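Local coordinates for protein transglutaminase-like enzymes, putative cysteine protease (Cytophaga hutchinsonii, PDB 3ISR) that probably acts as a cysteine-dependent hydrolase, perhaps a protease, built on a transglutaminase-like catalytic domain, at residues R200-Y205 / N238-I243; P212-C217 / M266-A271. All coordinates share one frame; numbering follows the deposited sequence.

Overall arrangement
Contacts 1 and 2 have centres about 10 Å apart and meet at one small antiparallel sheet of four strands, in the order 225-229, 215-222, 199-206, 240-246. Contact 1 lies within it, between 199-206 and 240-246. Contact 2 leads out of it, from Pro212, Asp213 and Phe214, next to strand 215-222, to strand 261-272, which pairs with 12-24 in a different, larger sheet. Along the chain the segments alternate: 200-205, 212-217, 238-243, 266-271. Backbone pairing of Phe202 with Cys217 and Gly204 with His215, and packing of Tyr205 on Val268, tie the two together. The transglutaminase-like sheet is thereby coupled to the neighbouring beta structure.

Contact 1. Residues R200-Y205 / N238-I243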
loop_
_atom_site.group_PDB
_atom_site.type_symbol
_atom_site.label_atom_id
_atom_site.label_comp_id
_atom_site.label_asym_id
_atom_site.label_seq_id
_atom_site.Cartn_x
_atom_site.Cartn_y
_atom_site.Cartn_z
ATOM N N ARG B 200 -11.822 -4.220 -20.500
ATOM C CA ARG B 200 -12.932 -3.886 -19.638
ATOM C C ARG B 200 -13.387 -5.117 -18.838
ATOM O O ARG B 200 -13.086 -6.257 -19.194
ATOM C CB ARG B 200 -14.098 -3.300 -20.450
ATOM C CG ARG B 200 -14.747 -4.327 -21.432
ATOM C CD ARG B 200 -15.813 -3.675 -22.312
ATOM N NE ARG B 200 -16.584 -4.700 -23.015
ATOM C CZ ARG B 200 -17.472 -4.458 -23.971
ATOM N NH1 ARG B 200 -17.730 -3.212 -24.369
ATOM N NH2 ARG B 200 -18.121 -5.473 -24.533
ATOM N N TYR B 201 -14.122 -4.849 -17.778
ATOM C CA TYR B 201 -14.617 -5.864 -16.869
ATOM C C TYR B 201 -15.944 -6.436 -17.388
ATOM O O TYR B 201 -16.794 -5.690 -17.880
ATOM C CB TYR B 201 -14.818 -5.155 -15.538
ATOM C CG TYR B 201 -15.159 -5.998 -14.339
ATOM C CD1 TYR B 201 -14.179 -6.752 -13.702
ATOM C CD2 TYR B 201 -16.442 -5.954 -13.785
ATOM C CE1 TYR B 201 -14.473 -7.484 -12.551
ATOM C CE2 TYR B 201 -16.754 -6.694 -12.639
ATOM C CZ TYR B 201 -15.749 -7.457 -12.040
ATOM O OH TYR B 201 -16.003 -8.185 -10.907
ATOM N N PHE B 202 -16.112 -7.753 -17.263
ATOM C CA PHE B 202 -17.307 -8.460 -17.750
ATOM C C PHE B 202 -17.869 -9.294 -16.592
ATOM O O PHE B 202 -17.137 -10.049 -15.963
ATOM C CB PHE B 202 -16.892 -9.359 -18.934
ATOM C CG PHE B 202 -18.014 -10.249 -19.494
ATOM C CD1 PHE B 202 -18.567 -9.987 -20.737
ATOM C CD2 PHE B 202 -18.469 -11.352 -18.787
ATOM C CE1 PHE B 202 -19.588 -10.813 -21.272
ATOM C CE2 PHE B 202 -19.487 -12.188 -19.308
ATOM C CZ PHE B 202 -20.035 -11.903 -20.560
ATOM N N THR B 203 -19.156 -9.143 -16.302
ATOM C CA THR B 203 -19.824 -10.031 -15.333
ATOM C C THR B 203 -20.923 -10.809 -16.027
ATOM O O THR B 203 -21.544 -10.300 -16.953
ATOM C CB THR B 203 -20.415 -9.279 -14.144
ATOM O OG1 THR B 203 -21.363 -8.294 -14.603
ATOM C CG2 THR B 203 -19.297 -8.566 -13.382
ATOM N N GLY B 204 -21.189 -12.024 -15.561
ATOM C CA GLY B 204 -22.244 -12.797 -16.164
ATOM C C GLY B 204 -22.679 -14.006 -15.381
ATOM O O GLY B 204 -22.086 -14.360 -14.346
ATOM N N TYR B 205 -23.750 -14.620 -15.874
ATOM C CA TYR B 205 -24.102 -15.998 -15.493
ATOM C C TYR B 205 -23.223 -16.952 -16.306
ATOM O O TYR B 205 -22.891 -16.653 -17.446
ATOM C CB TYR B 205 -25.576 -16.237 -15.794
ATOM C CG TYR B 205 -26.498 -15.411 -14.932
ATOM C CD1 TYR B 205 -26.986 -15.912 -13.732
ATOM C CD2 TYR B 205 -26.873 -14.134 -15.307
ATOM C CE1 TYR B 205 -27.825 -15.149 -12.919
ATOM C CE2 TYR B 205 -27.729 -13.359 -14.505
ATOM C CZ TYR B 205 -28.194 -13.877 -13.310
ATOM O OH TYR B 205 -29.034 -13.127 -12.511
ATOM N N ASN B 238 -18.176 -19.847 -24.217
ATOM C CA ASN B 238 -19.445 -19.719 -24.917
ATOM C C ASN B 238 -20.648 -20.027 -24.038
ATOM O O ASN B 238 -21.784 -19.982 -24.517
ATOM C CB ASN B 238 -19.478 -20.577 -26.204
ATOM C CG ASN B 238 -19.214 -22.063 -25.953
ATOM O OD1 ASN B 238 -18.645 -22.461 -24.934
ATOM N ND2 ASN B 238 -19.576 -22.880 -26.920
ATOM N N GLY B 239 -20.400 -20.354 -22.771
ATOM C CA GLY B 239 -21.481 -20.568 -21.805
ATOM C C GLY B 239 -21.875 -19.347 -20.977
ATOM O O GLY B 239 -22.667 -19.464 -20.045
ATOM N N LEU B 240 -21.342 -18.173 -21.330
ATOM C CA LEU B 240 -21.596 -16.944 -20.567
ATOM C C LEU B 240 -22.806 -16.149 -21.022
ATOM O O LEU B 240 -23.023 -15.941 -22.215
ATOM C CB LEU B 240 -20.366 -16.030 -20.597
ATOM C CG LEU B 240 -19.131 -16.551 -19.869
ATOM C CD1 LEU B 240 -17.876 -15.777 -20.334
ATOM C CD2 LEU B 240 -19.292 -16.443 -18.358
ATOM N N VAL B 241 -23.587 -15.694 -20.055
ATOM C CA VAL B 241 -24.684 -14.775 -20.326
ATOM C C VAL B 241 -24.351 -13.459 -19.650
ATOM O O VAL B 241 -24.170 -13.418 -18.422
ATOM C CB VAL B 241 -26.019 -15.345 -19.817
ATOM C CG1 VAL B 241 -27.139 -14.340 -20.005
ATOM C CG2 VAL B 241 -26.332 -16.658 -20.552
ATOM N N LYS B 242 -24.277 -12.390 -20.442
ATOM C CA LYS B 242 -23.757 -11.114 -19.969
ATOM C C LYS B 242 -24.714 -10.379 -19.056
ATOM O O LYS B 242 -25.885 -10.186 -19.382
ATOM C CB LYS B 242 -23.416 -10.188 -21.145
ATOM C CG LYS B 242 -22.791 -8.853 -20.689
ATOM C CD LYS B 242 -22.649 -7.868 -21.858
ATOM C CE LYS B 242 -21.523 -8.272 -22.799
ATOM N NZ LYS B 242 -21.324 -7.329 -23.959
ATOM N N ILE B 243 -24.183 -9.925 -17.936
ATOM C CA ILE B 243 -24.903 -9.027 -17.058
ATOM C C ILE B 243 -24.423 -7.611 -17.288
ATOM O O ILE B 243 -25.227 -6.733 -17.619
ATOM C CB ILE B 243 -24.715 -9.423 -15.583
ATOM C CG1 ILE B 243 -25.464 -10.723 -15.321
ATOM C CG2 ILE B 243 -25.205 -8.306 -14.633
ATOM C CD1 ILE B 243 -24.966 -11.445 -14.066
#
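Tyr205 and Val241 form an antiparallel hydrogen-bonded pair, exchanging two backbone bonds: Tyr205 N to Val241 O at 2.8 Å and Val241 N to Tyr205 O at 2.9 Å, the latter much straighter. Beyond the non-hydrogen-bonded pair Gly204–Lys242, Ile243 N adds a third bond, to Thr203 O. The two strand segments cross at 119°, far from a flat antiparallel pairing. At Gly204 a beta carbon would run into Val241 O, so the missing side chain allows the strands to approach closely.

The apolar contacts form two groups. Beside the Tyr205–Val241 pair, the tyrosine's CE2 meets Ile243 CD1 at 3.4 Å, while its hydroxyl is bonded to Val34 O and Ser18 OG. In the second group, Phe202 has CG anti to its backbone N (chi1 176°), which carries the ring across the Lys242 chain: CE1 lies 3.5 Å from Lys242 CE, and CE2 is 4.1 Å from Leu240 CD1. With an alanine at Phe202, the methylenes of Lys242 would probably lose their support and a gap open beside Leu240.

Among the charges, Arg200 NH2 is 3.7 Å from Lys242 NZ, a like-charge approach probably eased by the Arg200–Glu219 salt bridge. Such pairing of an inner strand with an outermost one belongs to the antiparallel sheet of the transglutaminase-like fold.

Contact 2. Residues P212-C217 / M266-A271; sequences PDFHAC and MHVECA
A Met-aromatic contact and a CH-pi contact, both centred on the Phe214 ring, join residues 212-214 to strand 261-272. Val268 supplies the CH-pi partner: its CG2 lies over one ring face, 3.8 Å from the centroid and 21° off the normal, displaced toward the rim near CE2. Its other methyl, CG1, packs against the backbone at Asp213 C, 3.7 Å away, and also brushes the ring at CD1 and CE1. Met266, present as selenomethionine, comes to the edge of the same ring, with SE 5.4 Å from the centroid. The bend in its chain at chi3 (71°) turns the terminal CE to within 3.3 Å of Asp213 OD1.

That carboxylate oxygen also accepts the Phe214 N-H at 2.6 Å, met from above the carboxylate plane and far from straight, a short local bond between neighbouring residues. Further out, Pro212 CB comes unusually close to Val268 O, at 3.0 Å, a tight spot whose exact geometry is doubtful. No hydrogen bond crosses between the segments; van der Waals contacts of side chains with side chains and with main chain make the junction.

Just beyond Phe214, His215 NE2 is bonded to Asp230 OD2, consistent with the His–Asp pair of a transglutaminase-like catalytic triad. Phe214 itself also touches Tyr205 of strand 199-206, Ile243 of 240-246 and Ser18 of 12-24, the strand to which His267 and Glu269 are bonded through their backbones.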
loop_
_atom_site.group_PDB
_atom_site.type_symbol
_atom_site.label_atom_id
_atom_site.label_comp_id
_atom_site.label_asym_id
_atom_site.label_seq_id
_atom_site.Cartn_x
_atom_site.Cartn_y
_atom_site.Cartn_z
ATOM N N PRO B 212 -21.791 -23.201 -8.556
ATOM C CA PRO B 212 -22.505 -22.148 -9.298
ATOM C C PRO B 212 -22.481 -20.798 -8.577
ATOM O O PRO B 212 -22.613 -20.742 -7.364
ATOM C CB PRO B 212 -23.934 -22.697 -9.410
ATOM C CG PRO B 212 -24.035 -23.746 -8.333
ATOM C CD PRO B 212 -22.672 -24.339 -8.229
ATOM N N ASP B 213 -22.281 -19.723 -9.335
ATOM C CA ASP B 213 -22.091 -18.389 -8.768
ATOM C C ASP B 213 -22.133 -17.365 -9.906
ATOM O O ASP B 213 -22.176 -17.750 -11.065
ATOM C CB ASP B 213 -20.729 -18.316 -8.061
ATOM C CG ASP B 213 -20.647 -17.200 -7.052
ATOM O OD1 ASP B 213 -21.548 -16.332 -7.016
ATOM O OD2 ASP B 213 -19.663 -17.192 -6.284
ATOM N N PHE B 214 -22.149 -16.076 -9.577
ATOM C CA PHE B 214 -21.940 -15.029 -10.590
ATOM C C PHE B 214 -20.493 -15.138 -11.010
ATOM O O PHE B 214 -19.663 -15.612 -10.239
ATOM C CB PHE B 214 -22.198 -13.637 -10.015
ATOM C CG PHE B 214 -23.650 -13.344 -9.748
ATOM C CD1 PHE B 214 -24.545 -13.189 -10.795
ATOM C CD2 PHE B 214 -24.119 -13.218 -8.445
ATOM C CE1 PHE B 214 -25.900 -12.911 -10.546
ATOM C CE2 PHE B 214 -25.476 -12.937 -8.189
ATOM C CZ PHE B 214 -26.358 -12.778 -9.253
ATOM N N HIS B 215 -20.180 -14.741 -12.237
ATOM C CA HIS B 215 -18.834 -14.919 -12.714
ATOM C C HIS B 215 -18.316 -13.593 -13.218
ATOM O O HIS B 215 -19.098 -12.760 -13.663
ATOM C CB HIS B 215 -18.788 -15.967 -13.827
ATOM C CG HIS B 215 -17.408 -16.461 -14.116
ATOM N ND1 HIS B 215 -16.609 -17.025 -13.147
ATOM C CD2 HIS B 215 -16.684 -16.471 -15.255
ATOM C CE1 HIS B 215 -15.451 -17.369 -13.678
ATOM N NE2 HIS B 215 -15.469 -17.040 -14.958
ATOM N N ALA B 216 -17.012 -13.397 -13.125
ATOM C CA ALA B 216 -16.376 -12.190 -13.657
ATOM C C ALA B 216 -15.164 -12.553 -14.496
ATOM O O ALA B 216 -14.381 -13.410 -14.105
ATOM C CB ALA B 216 -15.965 -11.239 -12.492
ATOM N N CYS B 217 -15.013 -11.901 -15.650
ATOM C CA CYS B 217 -13.806 -12.016 -16.434
ATOM C C CYS B 217 -13.557 -10.701 -17.164
ATOM O O CYS B 217 -13.973 -9.636 -16.695
ATOM C CB CYS B 217 -13.844 -13.225 -17.359
ATOM S SG CYS B 217 -15.309 -13.309 -18.369
HETATM N N MSE B 266 -27.701 -17.123 -0.875
HETATM C CA MSE B 266 -27.479 -16.743 -2.277
HETATM C C MSE B 266 -27.401 -17.974 -3.177
HETATM O O MSE B 266 -26.706 -18.933 -2.856
HETATM C CB MSE B 266 -26.215 -15.879 -2.451
HETATM C CG MSE B 266 -26.128 -15.225 -3.834
HETATM SE SE MSE B 266 -24.579 -14.049 -4.185
HETATM C CE MSE B 266 -23.190 -15.432 -4.285
ATOM N N HIS B 267 -28.121 -17.936 -4.295
ATOM C CA HIS B 267 -28.114 -19.026 -5.277
ATOM C C HIS B 267 -28.034 -18.421 -6.661
ATOM O O HIS B 267 -28.753 -17.477 -6.960
ATOM C CB HIS B 267 -29.389 -19.878 -5.184
ATOM C CG HIS B 267 -29.706 -20.355 -3.797
ATOM N ND1 HIS B 267 -29.098 -21.455 -3.231
ATOM C CD2 HIS B 267 -30.571 -19.884 -2.866
ATOM C CE1 HIS B 267 -29.569 -21.639 -2.009
ATOM N NE2 HIS B 267 -30.465 -20.699 -1.763
ATOM N N VAL B 268 -27.149 -18.954 -7.495
ATOM C CA VAL B 268 -27.021 -18.522 -8.888
ATOM C C VAL B 268 -26.959 -19.775 -9.777
ATOM O O VAL B 268 -26.276 -20.756 -9.439
ATOM C CB VAL B 268 -25.779 -17.631 -9.083
ATOM C CG1 VAL B 268 -25.734 -17.034 -10.503
ATOM C CG2 VAL B 268 -25.769 -16.511 -8.054
ATOM N N GLU B 269 -27.705 -19.756 -10.883
ATOM C CA GLU B 269 -27.740 -20.888 -11.809
ATOM C C GLU B 269 -27.847 -20.449 -13.268
ATOM O O GLU B 269 -28.498 -19.449 -13.589
ATOM C CB GLU B 269 -28.889 -21.852 -11.460
ATOM N N CYS B 270 -27.188 -21.217 -14.136
ATOM C CA CYS B 270 -27.280 -21.064 -15.577
ATOM C C CYS B 270 -27.313 -22.456 -16.219
ATOM O O CYS B 270 -26.440 -23.284 -15.961
ATOM C CB CYS B 270 -26.080 -20.273 -16.107
ATOM S SG CYS B 270 -26.153 -19.935 -17.879
ATOM N N ALA B 271 -28.325 -22.709 -17.041
ATOM C CA ALA B 271 -28.424 -23.978 -17.763
ATOM C C ALA B 271 -28.708 -23.728 -19.235
ATOM O O ALA B 271 -29.539 -22.880 -19.583
ATOM C CB ALA B 271 -29.499 -24.878 -17.148
#